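Local coordinates for protein endonuclease 8-like L720 (Acanthamoeba polyphaga mimivirus, PDB 4MB7) that is an endonuclease VIII-like viral protein of the Fpg/Nei type, with an H2TH domain and a bound zinc ion, at residues Ile6-Arg20 with Asp38-Ile51. Residues are numbered along the deposited sequence; the frame is centred on the assembly and turned at random.
Sequences IRITYEKIRHTKNHR and DYIIRKWWFAGKYI. With SO4 (sulfate ion), chain E; SO4 (sulfate ion), chain D; SO4 (sulfate ion), chain C.
Arg20 and Asp38 form a salt bridge at one end of the contact, where NH1 of Arg20 meets OD1 of Asp38 at 2.9 Å; a bend at chi3 (50°) swings the guanidinium round so that its edge faces the carboxylate. Next to it two backbone bonds join the loop 17-20 to strand 40-47, a short one from Asn18 N to Ile41 O (2.6 Å) and a nearly straight one from Ile41 N to His19 O. Deeper in, the indole NE1 of Trp44 donates to OG1 of Thr16 at 2.9 Å, the hydroxyl lying 27° out of the indole plane. That hydroxyl in turn donates to Ile13 O, so the buried Trp44 N-H is tied through Thr16 to the carbonyl of Ile13, which also accepts Thr16 N. A water bridges Tyr10 OH and Trp44 O, donating to the latter; Arg14 NH1 donates to the phenol oxygen. Helix 6-13 runs antiparallel to strand 40-47, an edge strand of one of the two four-stranded antiparallel sheets of the N-terminal domain, consistent with the beta-sandwich of Fpg/Nei proteins; the type II' turn 47-50 leads back into strand 50-56. Aromatic and aliphatic groups fill the interface. Ile13 CD1 sits over the six-membered ring of Trp44, 3.7 Å from its centroid, while the Phe46 ring takes Arg7 CA over one face in a second CH-pi contact. Phe46 CD1 comes over a face of the Tyr10 ring, with CE1 against Tyr10 CD2, the two planes inclined at 48°. Beyond them Ile6 CG2, anti to its own nitrogen, reaches Phe46 CD2 and Ile51 CG1, both at 3.6 Å, and Thr9 CG2 rests on Ile51 CD1, with Met69 of strand 63-70 touching both Thr9 and Ile51.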
loop_
_atom_site.group_PDB
_atom_site.type_symbol
_atom_site.label_atom_id
_atom_site.label_comp_id
_atom_site.label_asym_id
_atom_site.label_seq_id
_atom_site.Cartn_x
_atom_site.Cartn_y
_atom_site.Cartn_z
ATOM N N ILE A 6 -0.616 5.273 -1.249
ATOM C CA ILE A 6 -0.274 4.596 -2.496
ATOM C C ILE A 6 -1.115 5.147 -3.650
ATOM O O ILE A 6 -0.588 5.451 -4.722
ATOM C CB ILE A 6 -0.447 3.065 -2.393
ATOM C CG1 ILE A 6 0.556 2.477 -1.401
ATOM C CG2 ILE A 6 -0.259 2.414 -3.749
ATOM C CD1 ILE A 6 -0.007 2.254 -0.024
ATOM N N ARG A 7 -2.419 5.279 -3.420
ATOM C CA ARG A 7 -3.316 5.873 -4.406
ATOM C C ARG A 7 -2.903 7.301 -4.740
ATOM O O ARG A 7 -2.881 7.698 -5.907
ATOM C CB ARG A 7 -4.763 5.865 -3.904
ATOM C CG ARG A 7 -5.699 6.711 -4.756
ATOM C CD ARG A 7 -7.140 6.596 -4.297
ATOM N NE ARG A 7 -7.979 7.638 -4.882
ATOM C CZ ARG A 7 -9.280 7.508 -5.121
ATOM N NH1 ARG A 7 -9.898 6.371 -4.835
ATOM N NH2 ARG A 7 -9.960 8.514 -5.654
ATOM N N ILE A 8 -2.573 8.065 -3.704
ATOM C CA ILE A 8 -2.140 9.451 -3.866
ATOM C C ILE A 8 -0.893 9.548 -4.744
ATOM O O ILE A 8 -0.810 10.399 -5.632
ATOM C CB ILE A 8 -1.881 10.113 -2.494
ATOM C CG1 ILE A 8 -3.204 10.306 -1.746
ATOM C CG2 ILE A 8 -1.164 11.445 -2.660
ATOM C CD1 ILE A 8 -3.039 10.721 -0.296
ATOM N N THR A 9 0.071 8.667 -4.493
ATOM C CA THR A 9 1.293 8.620 -5.289
ATOM C C THR A 9 0.962 8.270 -6.735
ATOM O O THR A 9 1.474 8.890 -7.667
ATOM C CB THR A 9 2.288 7.588 -4.727
ATOM O OG1 THR A 9 2.622 7.934 -3.379
ATOM C CG2 THR A 9 3.565 7.549 -5.568
ATOM N N TYR A 10 0.092 7.280 -6.904
ATOM C CA TYR A 10 -0.381 6.868 -8.221
ATOM C C TYR A 10 -1.031 8.019 -8.990
ATOM O O TYR A 10 -0.741 8.231 -10.168
ATOM C CB TYR A 10 -1.359 5.697 -8.080
ATOM C CG TYR A 10 -2.288 5.507 -9.257
ATOM C CD1 TYR A 10 -1.833 4.953 -10.445
ATOM C CD2 TYR A 10 -3.629 5.864 -9.171
ATOM C CE1 TYR A 10 -2.683 4.774 -11.523
ATOM C CE2 TYR A 10 -4.486 5.687 -10.241
ATOM C CZ TYR A 10 -4.008 5.142 -11.414
ATOM O OH TYR A 10 -4.858 4.963 -12.481
ATOM N N GLU A 11 -1.902 8.764 -8.318
ATOM C CA GLU A 11 -2.593 9.880 -8.954
ATOM C C GLU A 11 -1.631 10.997 -9.357
ATOM O O GLU A 11 -1.880 11.720 -10.319
ATOM C CB GLU A 11 -3.698 10.423 -8.040
ATOM C CG GLU A 11 -4.852 9.447 -7.832
ATOM C CD GLU A 11 -5.885 9.958 -6.845
ATOM O OE1 GLU A 11 -5.555 10.860 -6.047
ATOM O OE2 GLU A 11 -7.029 9.458 -6.870
ATOM N N LYS A 12 -0.526 11.121 -8.627
ATOM C CA LYS A 12 0.458 12.163 -8.906
ATOM C C LYS A 12 1.354 11.854 -10.105
ATOM O O LYS A 12 1.829 12.767 -10.774
ATOM C CB LYS A 12 1.330 12.432 -7.675
ATOM C CG LYS A 12 0.651 13.246 -6.583
ATOM C CD LYS A 12 1.586 13.459 -5.402
ATOM C CE LYS A 12 0.924 14.272 -4.301
ATOM N NZ LYS A 12 1.829 14.458 -3.132
ATOM N N ILE A 13 1.587 10.574 -10.379
ATOM C CA ILE A 13 2.568 10.201 -11.397
ATOM C C ILE A 13 1.976 9.572 -12.657
ATOM O O ILE A 13 2.678 9.401 -13.654
ATOM C CB ILE A 13 3.629 9.236 -10.824
ATOM C CG1 ILE A 13 2.988 7.890 -10.481
ATOM C CG2 ILE A 13 4.300 9.843 -9.602
ATOM C CD1 ILE A 13 3.892 6.968 -9.693
ATOM N N ARG A 14 0.689 9.238 -12.622
ATOM C CA ARG A 14 0.085 8.461 -13.706
ATOM C C ARG A 14 0.019 9.200 -15.045
ATOM O O ARG A 14 -0.150 8.579 -16.093
ATOM C CB ARG A 14 -1.303 7.948 -13.313
ATOM C CG ARG A 14 -2.341 9.029 -13.070
ATOM C CD ARG A 14 -3.711 8.409 -12.846
ATOM N NE ARG A 14 -4.688 9.376 -12.357
ATOM C CZ ARG A 14 -5.955 9.082 -12.077
ATOM N NH1 ARG A 14 -6.404 7.846 -12.244
ATOM N NH2 ARG A 14 -6.773 10.026 -11.632
ATOM N N HIS A 15 0.145 10.521 -15.013
ATOM C CA HIS A 15 0.090 11.301 -16.244
ATOM C C HIS A 15 1.444 11.356 -16.950
ATOM O O HIS A 15 1.667 12.185 -17.832
ATOM C CB HIS A 15 -0.468 12.701 -15.982
ATOM C CG HIS A 15 -1.923 12.708 -15.630
ATOM N ND1 HIS A 15 -2.375 12.796 -14.330
ATOM C CD2 HIS A 15 -3.028 12.617 -16.407
ATOM C CE1 HIS A 15 -3.697 12.770 -14.324
ATOM N NE2 HIS A 15 -4.117 12.661 -15.571
ATOM N N THR A 16 2.344 10.461 -16.552
ATOM C CA THR A 16 3.581 10.231 -17.289
ATOM C C THR A 16 3.367 9.141 -18.337
ATOM O O THR A 16 4.262 8.833 -19.123
ATOM C CB THR A 16 4.739 9.829 -16.355
ATOM O OG1 THR A 16 4.336 8.727 -15.531
ATOM C CG2 THR A 16 5.144 11.001 -15.471
ATOM N N LYS A 17 2.169 8.563 -18.328
ATOM C CA LYS A 17 1.752 7.570 -19.309
ATOM C C LYS A 17 1.974 8.066 -20.740
ATOM O O LYS A 17 1.791 9.248 -21.025
ATOM C CB LYS A 17 0.277 7.226 -19.087
ATOM C CG LYS A 17 -0.340 6.322 -20.139
ATOM C CD LYS A 17 -1.840 6.195 -19.932
ATOM C CE LYS A 17 -2.483 5.406 -21.060
ATOM N NZ LYS A 17 -3.952 5.260 -20.870
ATOM N N ASN A 18 2.390 7.147 -21.615
ATOM C CA ASN A 18 2.632 7.406 -23.039
ATOM C C ASN A 18 3.909 8.186 -23.363
ATOM O O ASN A 18 4.154 8.530 -24.519
ATOM C CB ASN A 18 1.417 8.053 -23.718
ATOM C CG ASN A 18 0.186 7.174 -23.661
ATOM O OD1 ASN A 18 0.279 5.950 -23.762
ATOM N ND2 ASN A 18 -0.977 7.792 -23.494
ATOM N N HIS A 19 4.726 8.453 -22.350
ATOM C CA HIS A 19 5.990 9.151 -22.574
ATOM C C HIS A 19 7.181 8.196 -22.630
ATOM O O HIS A 19 7.158 7.119 -22.033
ATOM C CB HIS A 19 6.208 10.242 -21.522
ATOM C CG HIS A 19 5.294 11.417 -21.682
ATOM N ND1 HIS A 19 5.526 12.420 -22.599
ATOM C CD2 HIS A 19 4.138 11.741 -21.055
ATOM C CE1 HIS A 19 4.558 13.314 -22.524
ATOM N NE2 HIS A 19 3.703 12.926 -21.595
ATOM N N ARG A 20 8.215 8.605 -23.356
ATOM C CA ARG A 20 9.374 7.759 -23.610
ATOM C C ARG A 20 10.492 8.007 -22.607
ATOM O O ARG A 20 10.762 9.148 -22.234
ATOM C CB ARG A 20 9.890 8.003 -25.032
ATOM C CG ARG A 20 11.100 7.169 -25.418
ATOM C CD ARG A 20 11.476 7.391 -26.876
ATOM N NE ARG A 20 11.580 8.812 -27.198
ATOM C CZ ARG A 20 12.676 9.541 -27.020
ATOM N NH1 ARG A 20 13.772 8.987 -26.519
ATOM N NH2 ARG A 20 12.676 10.828 -27.340
ATOM N N ASP A 38 14.523 4.238 -24.049
ATOM C CA ASP A 38 13.556 4.375 -25.143
ATOM C C ASP A 38 12.308 3.500 -25.010
ATOM O O ASP A 38 11.507 3.407 -25.939
ATOM C CB ASP A 38 14.221 4.167 -26.510
ATOM C CG ASP A 38 15.243 5.239 -26.825
ATOM O OD1 ASP A 38 15.032 6.401 -26.413
ATOM O OD2 ASP A 38 16.258 4.921 -27.479
ATOM N N TYR A 39 12.142 2.866 -23.855
ATOM C CA TYR A 39 10.890 2.185 -23.554
ATOM C C TYR A 39 9.790 3.218 -23.327
ATOM O O TYR A 39 10.068 4.363 -22.975
ATOM C CB TYR A 39 11.038 1.287 -22.326
ATOM C CG TYR A 39 11.343 -0.158 -22.654
ATOM C CD1 TYR A 39 12.614 -0.550 -23.052
ATOM C CD2 TYR A 39 10.357 -1.132 -22.561
ATOM C CE1 TYR A 39 12.895 -1.872 -23.352
ATOM C CE2 TYR A 39 10.627 -2.454 -22.856
ATOM C CZ TYR A 39 11.898 -2.819 -23.253
ATOM O OH TYR A 39 12.173 -4.135 -23.548
ATOM N N ILE A 40 8.544 2.805 -23.536
ATOM C CA ILE A 40 7.399 3.690 -23.379
ATOM C C ILE A 40 6.584 3.302 -22.150
ATOM O O ILE A 40 6.309 2.122 -21.931
ATOM C CB ILE A 40 6.473 3.623 -24.608
ATOM C CG1 ILE A 40 7.265 3.861 -25.894
ATOM C CG2 ILE A 40 5.333 4.626 -24.481
ATOM C CD1 ILE A 40 7.868 5.234 -25.986
ATOM N N ILE A 41 6.207 4.294 -21.348
ATOM C CA ILE A 41 5.304 4.057 -20.227
ATOM C C ILE A 41 3.904 3.778 -20.757
ATOM O O ILE A 41 3.224 4.679 -21.246
ATOM C CB ILE A 41 5.263 5.257 -19.264
ATOM C CG1 ILE A 41 6.635 5.471 -18.622
ATOM C CG2 ILE A 41 4.200 5.048 -18.194
ATOM C CD1 ILE A 41 6.666 6.589 -17.601
ATOM N N ARG A 42 3.481 2.524 -20.666
ATOM C CA ARG A 42 2.183 2.121 -21.188
ATOM C C ARG A 42 1.058 2.337 -20.181
ATOM O O ARG A 42 -0.014 2.823 -20.538
ATOM C CB ARG A 42 2.219 0.654 -21.633
ATOM C CG ARG A 42 0.876 0.102 -22.096
ATOM C CD ARG A 42 0.308 0.905 -23.260
ATOM N NE ARG A 42 -0.998 0.402 -23.681
ATOM C CZ ARG A 42 -2.157 0.801 -23.167
ATOM N NH1 ARG A 42 -2.181 1.714 -22.207
ATOM N NH2 ARG A 42 -3.294 0.287 -23.613
ATOM N N LYS A 43 1.307 1.983 -18.922
ATOM C CA LYS A 43 0.259 2.026 -17.908
ATOM C C LYS A 43 0.805 2.002 -16.478
ATOM O O LYS A 43 1.798 1.333 -16.193
ATOM C CB LYS A 43 -0.706 0.850 -18.111
ATOM C CG LYS A 43 -1.941 0.880 -17.226
ATOM N N TRP A 44 0.151 2.750 -15.594
ATOM C CA TRP A 44 0.381 2.646 -14.159
ATOM C C TRP A 44 -0.851 2.022 -13.515
ATOM O O TRP A 44 -1.974 2.256 -13.959
ATOM C CB TRP A 44 0.571 4.027 -13.526
ATOM C CG TRP A 44 1.805 4.778 -13.910
ATOM C CD1 TRP A 44 1.943 5.648 -14.953
ATOM C CD2 TRP A 44 3.066 4.770 -13.226
ATOM N NE1 TRP A 44 3.217 6.166 -14.972
ATOM C CE2 TRP A 44 3.925 5.643 -13.922
ATOM C CE3 TRP A 44 3.554 4.099 -12.100
ATOM C CZ2 TRP A 44 5.245 5.864 -13.528
ATOM C CZ3 TRP A 44 4.864 4.318 -11.712
ATOM C CH2 TRP A 44 5.693 5.195 -12.422
ATOM N N TRP A 45 -0.641 1.232 -12.468
ATOM C CA TRP A 45 -1.731 0.836 -11.585
ATOM C C TRP A 45 -1.181 0.476 -10.211
ATOM O O TRP A 45 0.031 0.355 -10.036
ATOM C CB TRP A 45 -2.581 -0.302 -12.178
ATOM C CG TRP A 45 -1.940 -1.668 -12.192
ATOM C CD1 TRP A 45 -2.199 -2.703 -11.338
ATOM C CD2 TRP A 45 -0.965 -2.154 -13.124
ATOM N NE1 TRP A 45 -1.434 -3.797 -11.672
ATOM C CE2 TRP A 45 -0.669 -3.486 -12.765
ATOM C CE3 TRP A 45 -0.305 -1.588 -14.222
ATOM C CZ2 TRP A 45 0.258 -4.260 -13.464
ATOM C CZ3 TRP A 45 0.613 -2.358 -14.912
ATOM C CH2 TRP A 45 0.885 -3.679 -14.531
ATOM N N PHE A 46 -2.068 0.335 -9.235
ATOM C CA PHE A 46 -1.642 -0.006 -7.885
ATOM C C PHE A 46 -2.614 -0.975 -7.229
ATOM O O PHE A 46 -3.798 -1.005 -7.559
ATOM C CB PHE A 46 -1.479 1.255 -7.026
ATOM C CG PHE A 46 -2.782 1.863 -6.580
ATOM C CD1 PHE A 46 -3.460 2.758 -7.393
ATOM C CD2 PHE A 46 -3.324 1.547 -5.341
ATOM C CE1 PHE A 46 -4.661 3.318 -6.984
ATOM C CE2 PHE A 46 -4.521 2.102 -4.929
ATOM C CZ PHE A 46 -5.191 2.987 -5.751
ATOM N N ALA A 47 -2.096 -1.771 -6.302
ATOM C CA ALA A 47 -2.909 -2.709 -5.546
ATOM C C ALA A 47 -2.265 -2.899 -4.185
ATOM O O ALA A 47 -1.165 -3.437 -4.082
ATOM C CB ALA A 47 -3.011 -4.033 -6.279
ATOM N N GLY A 48 -2.946 -2.442 -3.140
ATOM C CA GLY A 48 -2.379 -2.488 -1.807
ATOM C C GLY A 48 -1.144 -1.617 -1.704
ATOM O O GLY A 48 -1.179 -0.434 -2.041
ATOM N N LYS A 49 -0.044 -2.205 -1.248
ATOM C CA LYS A 49 1.191 -1.452 -1.053
ATOM C C LYS A 49 2.131 -1.524 -2.258
ATOM O O LYS A 49 3.293 -1.125 -2.172
ATOM C CB LYS A 49 1.901 -1.921 0.220
ATOM C CG LYS A 49 1.063 -1.742 1.483
ATOM C CD LYS A 49 1.786 -2.248 2.718
ATOM C CE LYS A 49 0.905 -2.129 3.953
ATOM N NZ LYS A 49 1.509 -2.802 5.134
ATOM N N TYR A 50 1.623 -2.027 -3.378
ATOM C CA TYR A 50 2.415 -2.131 -4.603
ATOM C C TYR A 50 1.946 -1.136 -5.662
ATOM O O TYR A 50 0.749 -1.012 -5.919
ATOM C CB TYR A 50 2.313 -3.540 -5.191
ATOM C CG TYR A 50 2.996 -4.643 -4.407
ATOM C CD1 TYR A 50 4.297 -4.500 -3.943
ATOM C CD2 TYR A 50 2.335 -5.839 -4.147
ATOM C CE1 TYR A 50 4.920 -5.520 -3.236
ATOM C CE2 TYR A 50 2.945 -6.858 -3.443
ATOM C CZ TYR A 50 4.235 -6.697 -2.989
ATOM O OH TYR A 50 4.837 -7.719 -2.287
ATOM N N ILE A 51 2.894 -0.440 -6.281
ATOM C CA ILE A 51 2.612 0.375 -7.460
ATOM C C ILE A 51 3.290 -0.254 -8.673
ATOM O O ILE A 51 4.474 -0.580 -8.623
ATOM C CB ILE A 51 3.123 1.820 -7.296
ATOM C CG1 ILE A 51 2.383 2.523 -6.160
ATOM C CG2 ILE A 51 2.948 2.598 -8.598
ATOM C CD1 ILE A 51 2.816 3.961 -5.948
HETATM S S SO4 E . 4.094 -5.441 3.419
HETATM O O1 SO4 E . 3.828 -5.142 2.015
HETATM O O2 SO4 E . 5.240 -4.659 3.874
HETATM O O3 SO4 E . 2.921 -5.097 4.218
HETATM O O4 SO4 E . 4.385 -6.864 3.570
HETATM S S SO4 D . 3.099 -0.543 7.676
HETATM O O1 SO4 D . 2.658 -0.332 6.301
HETATM O O2 SO4 D . 4.551 -0.692 7.704
HETATM O O3 SO4 D . 2.713 0.606 8.490
HETATM O O4 SO4 D . 2.479 -1.753 8.208
HETATM S S SO4 C . 0.976 15.962 0.897
HETATM O O1 SO4 C . 0.222 17.212 0.685
HETATM O O2 SO4 C . 2.353 16.315 1.281
HETATM O O3 SO4 C . 0.339 15.213 1.999
HETATM O O4 SO4 C . 1.004 15.177 -0.346
HETATM O O HOH W 1 -4.221 3.945 -14.817
#